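Local coordinates for protein aminotransferase class I and II (PDB 4EMY) that probably acts as a homodimeric, pyridoxal 5'-phosphate-dependent transaminase of the class I aminotransferase family, at residues L47-V60 with Y321-R335. Numbering follows the deposited sequence.
Sequences LLDDKGKIIALPSV and YEQELVDLRNMLKSR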
loop_
_atom_site.group_PDB
_atom_site.type_symbol
_atom_site.label_atom_id
_atom_site.label_comp_id
_atom_site.label_asym_id
_atom_site.label_seq_id
_atom_site.Cartn_x
_atom_site.Cartn_y
_atom_site.Cartn_z
ATOM N N LEU A 47 -19.553 6.996 6.164
ATOM C CA LEU A 47 -20.637 7.044 7.125
ATOM C C LEU A 47 -20.451 8.228 8.060
ATOM O O LEU A 47 -19.506 8.271 8.853
ATOM C CB LEU A 47 -20.748 5.736 7.910
ATOM C CG LEU A 47 -21.418 4.549 7.214
ATOM C CD1 LEU A 47 -21.229 3.280 8.033
ATOM C CD2 LEU A 47 -22.895 4.796 6.937
ATOM N N LEU A 48 -21.347 9.203 7.917
ATOM C CA LEU A 48 -21.388 10.366 8.785
ATOM C C LEU A 48 -22.637 10.267 9.636
ATOM O O LEU A 48 -23.646 9.710 9.195
ATOM C CB LEU A 48 -21.413 11.664 7.965
ATOM C CG LEU A 48 -20.478 11.839 6.756
ATOM C CD1 LEU A 48 -20.727 13.167 6.060
ATOM C CD2 LEU A 48 -19.014 11.711 7.144
ATOM N N ASP A 49 -22.567 10.789 10.859
ATOM C CA ASP A 49 -23.739 10.868 11.728
ATOM C C ASP A 49 -24.614 12.034 11.297
ATOM O O ASP A 49 -24.260 12.769 10.371
ATOM C CB ASP A 49 -23.342 10.993 13.206
ATOM C CG ASP A 49 -22.454 12.212 13.499
ATOM O OD1 ASP A 49 -21.774 12.184 14.547
ATOM O OD2 ASP A 49 -22.433 13.192 12.712
ATOM N N ASP A 50 -25.742 12.207 11.980
ATOM C CA ASP A 50 -26.711 13.251 11.642
ATOM C C ASP A 50 -26.135 14.673 11.663
ATOM O O ASP A 50 -26.722 15.582 11.084
ATOM C CB ASP A 50 -27.953 13.148 12.541
ATOM C CG ASP A 50 -28.879 11.992 12.140
ATOM O OD1 ASP A 50 -28.372 10.937 11.702
ATOM O OD2 ASP A 50 -30.119 12.135 12.264
ATOM N N LYS A 51 -24.981 14.851 12.309
ATOM C CA LYS A 51 -24.315 16.158 12.398
ATOM C C LYS A 51 -23.301 16.425 11.271
ATOM O O LYS A 51 -22.643 17.466 11.257
ATOM C CB LYS A 51 -23.634 16.322 13.764
ATOM C CG LYS A 51 -24.577 16.397 14.957
ATOM C CD LYS A 51 -25.289 17.739 15.053
ATOM C CE LYS A 51 -26.137 17.807 16.310
ATOM N NZ LYS A 51 -27.321 18.698 16.146
ATOM N N GLY A 52 -23.178 15.490 10.330
ATOM C CA GLY A 52 -22.264 15.647 9.194
ATOM C C GLY A 52 -20.841 15.210 9.495
ATOM O O GLY A 52 -19.955 15.295 8.633
ATOM N N LYS A 53 -20.630 14.749 10.728
ATOM C CA LYS A 53 -19.327 14.288 11.195
ATOM C C LYS A 53 -19.160 12.789 10.980
ATOM O O LYS A 53 -20.126 12.032 11.052
ATOM C CB LYS A 53 -19.148 14.615 12.677
ATOM C CG LYS A 53 -17.733 14.389 13.192
ATOM C CD LYS A 53 -17.650 14.571 14.699
ATOM C CE LYS A 53 -16.364 13.972 15.248
ATOM N NZ LYS A 53 -16.465 13.827 16.727
ATOM N N ILE A 54 -17.920 12.372 10.732
ATOM C CA ILE A 54 -17.582 10.966 10.538
ATOM C C ILE A 54 -17.959 10.090 11.741
ATOM O O ILE A 54 -18.071 10.577 12.874
ATOM C CB ILE A 54 -16.085 10.809 10.205
ATOM C CG1 ILE A 54 -15.826 9.480 9.488
ATOM C CG2 ILE A 54 -15.240 10.973 11.462
ATOM C CD1 ILE A 54 -14.454 9.364 8.873
ATOM N N ILE A 55 -18.171 8.803 11.476
ATOM C CA ILE A 55 -18.437 7.819 12.511
ATOM C C ILE A 55 -17.189 6.975 12.709
ATOM O O ILE A 55 -16.751 6.273 11.797
ATOM C CB ILE A 55 -19.614 6.887 12.140
ATOM C CG1 ILE A 55 -20.904 7.680 11.881
ATOM C CG2 ILE A 55 -19.811 5.817 13.206
ATOM C CD1 ILE A 55 -21.855 7.777 13.057
ATOM N N ALA A 56 -16.605 7.061 13.897
ATOM C CA ALA A 56 -15.545 6.151 14.298
ATOM C C ALA A 56 -16.064 5.306 15.456
ATOM O O ALA A 56 -16.245 5.805 16.579
ATOM C CB ALA A 56 -14.290 6.918 14.687
ATOM N N LEU A 57 -16.335 4.035 15.164
ATOM C CA LEU A 57 -16.881 3.103 16.151
ATOM C C LEU A 57 -15.972 2.984 17.375
ATOM O O LEU A 57 -14.803 2.621 17.244
ATOM C CB LEU A 57 -17.091 1.729 15.517
ATOM C CG LEU A 57 -18.193 1.615 14.468
ATOM C CD1 LEU A 57 -17.995 0.355 13.647
ATOM C CD2 LEU A 57 -19.567 1.628 15.118
ATOM N N PRO A 58 -16.493 3.312 18.569
ATOM C CA PRO A 58 -15.678 3.200 19.777
ATOM C C PRO A 58 -15.078 1.802 19.980
ATOM O O PRO A 58 -13.920 1.687 20.366
ATOM C CB PRO A 58 -16.671 3.532 20.896
ATOM C CG PRO A 58 -17.656 4.432 20.244
ATOM C CD PRO A 58 -17.818 3.886 18.856
ATOM N N SER A 59 -15.858 0.759 19.701
ATOM C CA SER A 59 -15.413 -0.624 19.875
ATOM C C SER A 59 -14.193 -0.950 19.022
ATOM O O SER A 59 -13.395 -1.807 19.390
ATOM C CB SER A 59 -16.538 -1.593 19.543
ATOM O OG SER A 59 -16.934 -1.442 18.194
ATOM N N VAL A 60 -14.060 -0.271 17.885
ATOM C CA VAL A 60 -12.869 -0.374 17.052
ATOM C C VAL A 60 -11.717 0.455 17.639
ATOM O O VAL A 60 -10.682 -0.094 18.007
ATOM C CB VAL A 60 -13.155 0.034 15.587
ATOM C CG1 VAL A 60 -11.892 -0.057 14.739
ATOM C CG2 VAL A 60 -14.243 -0.841 14.990
ATOM N N TYR A 321 -18.781 -5.021 19.806
ATOM C CA TYR A 321 -18.618 -4.617 18.416
ATOM C C TYR A 321 -19.841 -4.949 17.555
ATOM O O TYR A 321 -20.275 -4.106 16.772
ATOM C CB TYR A 321 -17.324 -5.163 17.800
ATOM C CG TYR A 321 -17.328 -5.068 16.304
ATOM C CD1 TYR A 321 -17.516 -6.202 15.520
ATOM C CD2 TYR A 321 -17.193 -3.836 15.662
ATOM C CE1 TYR A 321 -17.549 -6.118 14.141
ATOM C CE2 TYR A 321 -17.223 -3.745 14.280
ATOM C CZ TYR A 321 -17.403 -4.891 13.528
ATOM O OH TYR A 321 -17.438 -4.820 12.157
ATOM N N GLU A 322 -20.396 -6.154 17.708
ATOM C CA GLU A 322 -21.615 -6.553 16.980
ATOM C C GLU A 322 -22.779 -5.609 17.292
ATOM O O GLU A 322 -23.405 -5.068 16.385
ATOM C CB GLU A 322 -22.032 -8.003 17.286
ATOM C CG GLU A 322 -20.919 -9.042 17.281
ATOM C CD GLU A 322 -20.406 -9.403 15.890
ATOM O OE1 GLU A 322 -21.072 -9.078 14.869
ATOM O OE2 GLU A 322 -19.320 -10.031 15.822
ATOM N N GLN A 323 -23.054 -5.402 18.578
ATOM C CA GLN A 323 -24.133 -4.514 18.997
ATOM C C GLN A 323 -23.981 -3.102 18.425
ATOM O O GLN A 323 -24.977 -2.446 18.117
ATOM C CB GLN A 323 -24.243 -4.466 20.522
ATOM C CG GLN A 323 -25.560 -3.900 21.043
ATOM C CD GLN A 323 -26.780 -4.655 20.530
ATOM O OE1 GLN A 323 -27.126 -4.590 19.343
ATOM N NE2 GLN A 323 -27.446 -5.369 21.430
ATOM N N GLU A 324 -22.731 -2.655 18.287
ATOM C CA GLU A 324 -22.414 -1.366 17.669
ATOM C C GLU A 324 -22.569 -1.404 16.152
ATOM O O GLU A 324 -22.964 -0.401 15.545
ATOM C CB GLU A 324 -21.005 -0.907 18.052
ATOM C CG GLU A 324 -20.967 -0.108 19.345
ATOM C CD GLU A 324 -19.570 0.315 19.769
ATOM O OE1 GLU A 324 -19.293 0.308 20.995
ATOM O OE2 GLU A 324 -18.751 0.657 18.892
ATOM N N LEU A 325 -22.257 -2.552 15.550
ATOM C CA LEU A 325 -22.395 -2.730 14.100
ATOM C C LEU A 325 -23.858 -2.847 13.706
ATOM O O LEU A 325 -24.249 -2.347 12.654
ATOM C CB LEU A 325 -21.603 -3.942 13.592
ATOM C CG LEU A 325 -21.727 -4.320 12.109
ATOM C CD1 LEU A 325 -21.279 -3.200 11.181
ATOM C CD2 LEU A 325 -20.954 -5.593 11.797
ATOM N N VAL A 326 -24.656 -3.500 14.556
ATOM C CA VAL A 326 -26.104 -3.604 14.353
ATOM C C VAL A 326 -26.708 -2.206 14.222
ATOM O O VAL A 326 -27.397 -1.922 13.245
ATOM C CB VAL A 326 -26.805 -4.402 15.479
ATOM C CG1 VAL A 326 -28.316 -4.301 15.356
ATOM C CG2 VAL A 326 -26.383 -5.863 15.447
ATOM N N ASP A 327 -26.417 -1.337 15.190
ATOM C CA ASP A 327 -26.897 0.046 15.173
ATOM C C ASP A 327 -26.484 0.772 13.906
ATOM O O ASP A 327 -27.320 1.375 13.237
ATOM C CB ASP A 327 -26.377 0.818 16.384
ATOM C CG ASP A 327 -26.663 0.119 17.686
ATOM O OD1 ASP A 327 -27.362 -0.919 17.672
ATOM O OD2 ASP A 327 -26.181 0.605 18.730
ATOM N N LEU A 328 -25.192 0.709 13.589
ATOM C CA LEU A 328 -24.636 1.356 12.403
ATOM C C LEU A 328 -25.346 0.878 11.129
ATOM O O LEU A 328 -25.755 1.679 10.282
ATOM C CB LEU A 328 -23.134 1.079 12.323
ATOM C CG LEU A 328 -22.302 1.851 11.299
ATOM C CD1 LEU A 328 -22.234 3.336 11.637
ATOM C CD2 LEU A 328 -20.906 1.257 11.225
ATOM N N ARG A 329 -25.498 -0.437 11.030
ATOM C CA ARG A 329 -26.209 -1.101 9.946
ATOM C C ARG A 329 -27.685 -0.700 9.923
ATOM O O ARG A 329 -28.258 -0.488 8.849
ATOM C CB ARG A 329 -26.041 -2.605 10.134
ATOM C CG ARG A 329 -26.941 -3.510 9.327
ATOM C CD ARG A 329 -26.762 -4.937 9.820
ATOM N NE ARG A 329 -25.447 -5.480 9.472
ATOM C CZ ARG A 329 -24.795 -6.393 10.190
ATOM N NH1 ARG A 329 -25.321 -6.863 11.321
ATOM N NH2 ARG A 329 -23.607 -6.826 9.782
ATOM N N ASN A 330 -28.287 -0.582 11.110
ATOM C CA ASN A 330 -29.695 -0.203 11.248
ATOM C C ASN A 330 -29.949 1.297 11.086
ATOM O O ASN A 330 -31.016 1.694 10.616
ATOM C CB ASN A 330 -30.284 -0.718 12.570
ATOM C CG ASN A 330 -30.635 -2.205 12.526
ATOM O OD1 ASN A 330 -30.037 -2.988 11.783
ATOM N ND2 ASN A 330 -31.607 -2.600 13.337
HETATM N N MSE A 331 -28.977 2.125 11.475
HETATM C CA MSE A 331 -29.040 3.556 11.172
HETATM C C MSE A 331 -29.042 3.748 9.663
HETATM O O MSE A 331 -29.822 4.547 9.140
HETATM C CB MSE A 331 -27.868 4.336 11.774
HETATM C CG MSE A 331 -27.873 5.818 11.368
HETATM SE SE MSE A 331 -26.129 6.712 11.363
HETATM C CE MSE A 331 -25.950 7.026 13.304
ATOM N N LEU A 332 -28.167 3.010 8.976
ATOM C CA LEU A 332 -28.070 3.077 7.529
ATOM C C LEU A 332 -29.359 2.636 6.853
ATOM O O LEU A 332 -29.883 3.364 6.013
ATOM C CB LEU A 332 -26.880 2.254 7.007
ATOM C CG LEU A 332 -26.543 2.326 5.505
ATOM C CD1 LEU A 332 -26.361 3.752 4.993
ATOM C CD2 LEU A 332 -25.305 1.507 5.192
ATOM N N LYS A 333 -29.877 1.463 7.220
ATOM C CA LYS A 333 -31.043 0.903 6.521
ATOM C C LYS A 333 -32.280 1.805 6.630
ATOM O O LYS A 333 -32.969 2.044 5.637
ATOM C CB LYS A 333 -31.354 -0.531 6.976
ATOM C CG LYS A 333 -32.335 -1.268 6.062
ATOM C CD LYS A 333 -32.721 -2.644 6.591
ATOM C CE LYS A 333 -33.644 -2.582 7.809
ATOM N NZ LYS A 333 -35.064 -2.271 7.463
ATOM N N SER A 334 -32.548 2.326 7.823
ATOM C CA SER A 334 -33.721 3.169 8.003
ATOM C C SER A 334 -33.586 4.491 7.238
ATOM O O SER A 334 -34.584 5.180 7.014
ATOM C CB SER A 334 -34.014 3.406 9.480
ATOM O OG SER A 334 -33.136 4.371 10.008
ATOM N N ARG A 335 -32.361 4.835 6.838
ATOM C CA ARG A 335 -32.136 5.972 5.945
ATOM C C ARG A 335 -32.545 5.600 4.533
ATOM O O ARG A 335 -33.093 6.423 3.798
ATOM C CB ARG A 335 -30.675 6.398 5.932
ATOM C CG ARG A 335 -30.229 7.226 7.116
ATOM C CD ARG A 335 -28.816 7.708 6.864
ATOM N NE ARG A 335 -28.188 8.252 8.061
ATOM C CZ ARG A 335 -27.010 8.872 8.074
ATOM N NH1 ARG A 335 -26.332 9.033 6.944
ATOM N NH2 ARG A 335 -26.514 9.343 9.215
#
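L328, on the side of helix 315-345 that faces 47-60, has CG anti to its backbone N (chi1 -170°) and pushes its isobutyl group between three aliphatic side chains of that segment. Its CG sits 3.7 Å from CD1 of L47, the two leucines meeting tip to tip. Its two methyls then divide the other neighbours: CD1 lies 3.8 Å from I55 CG2, while CD2 approaches CD1 of L57. The L47 side chain also crosses that of L332 at about a right angle, CD2 to L332 CD1 4.1 Å. It lies about 6 Å from the side chain of K261, which puts the L47 end of this apolar group near a pyridoxal phosphate-binding lysine of a fold-type I aminotransferase, though about 11 Å from the cofactor itself. Between L47 and I55 the chain doubles back through a type I turn, D49 to G52; these two residues, joined by I55 N to L47 O, both pack on the helix.

One end of the contact is polar: E324 extends its carboxylate to the start of helix 58-66, where OE2 accepts two bonds from S59. The backbone N of S59 reaches the syn lone pair of E324 OE2 at 3.0 Å (161°), whereas S59 OG comes from above the carboxylate plane. This negative group at a helix N-terminus is probably stabilised there. Toward the other end, R335 NH2 donates to L48 O at 2.9 Å, in the carbonyl plane, and forms a salt bridge to D50 OD1 at 3.5 Å; R335 NH1 bonds I391 O.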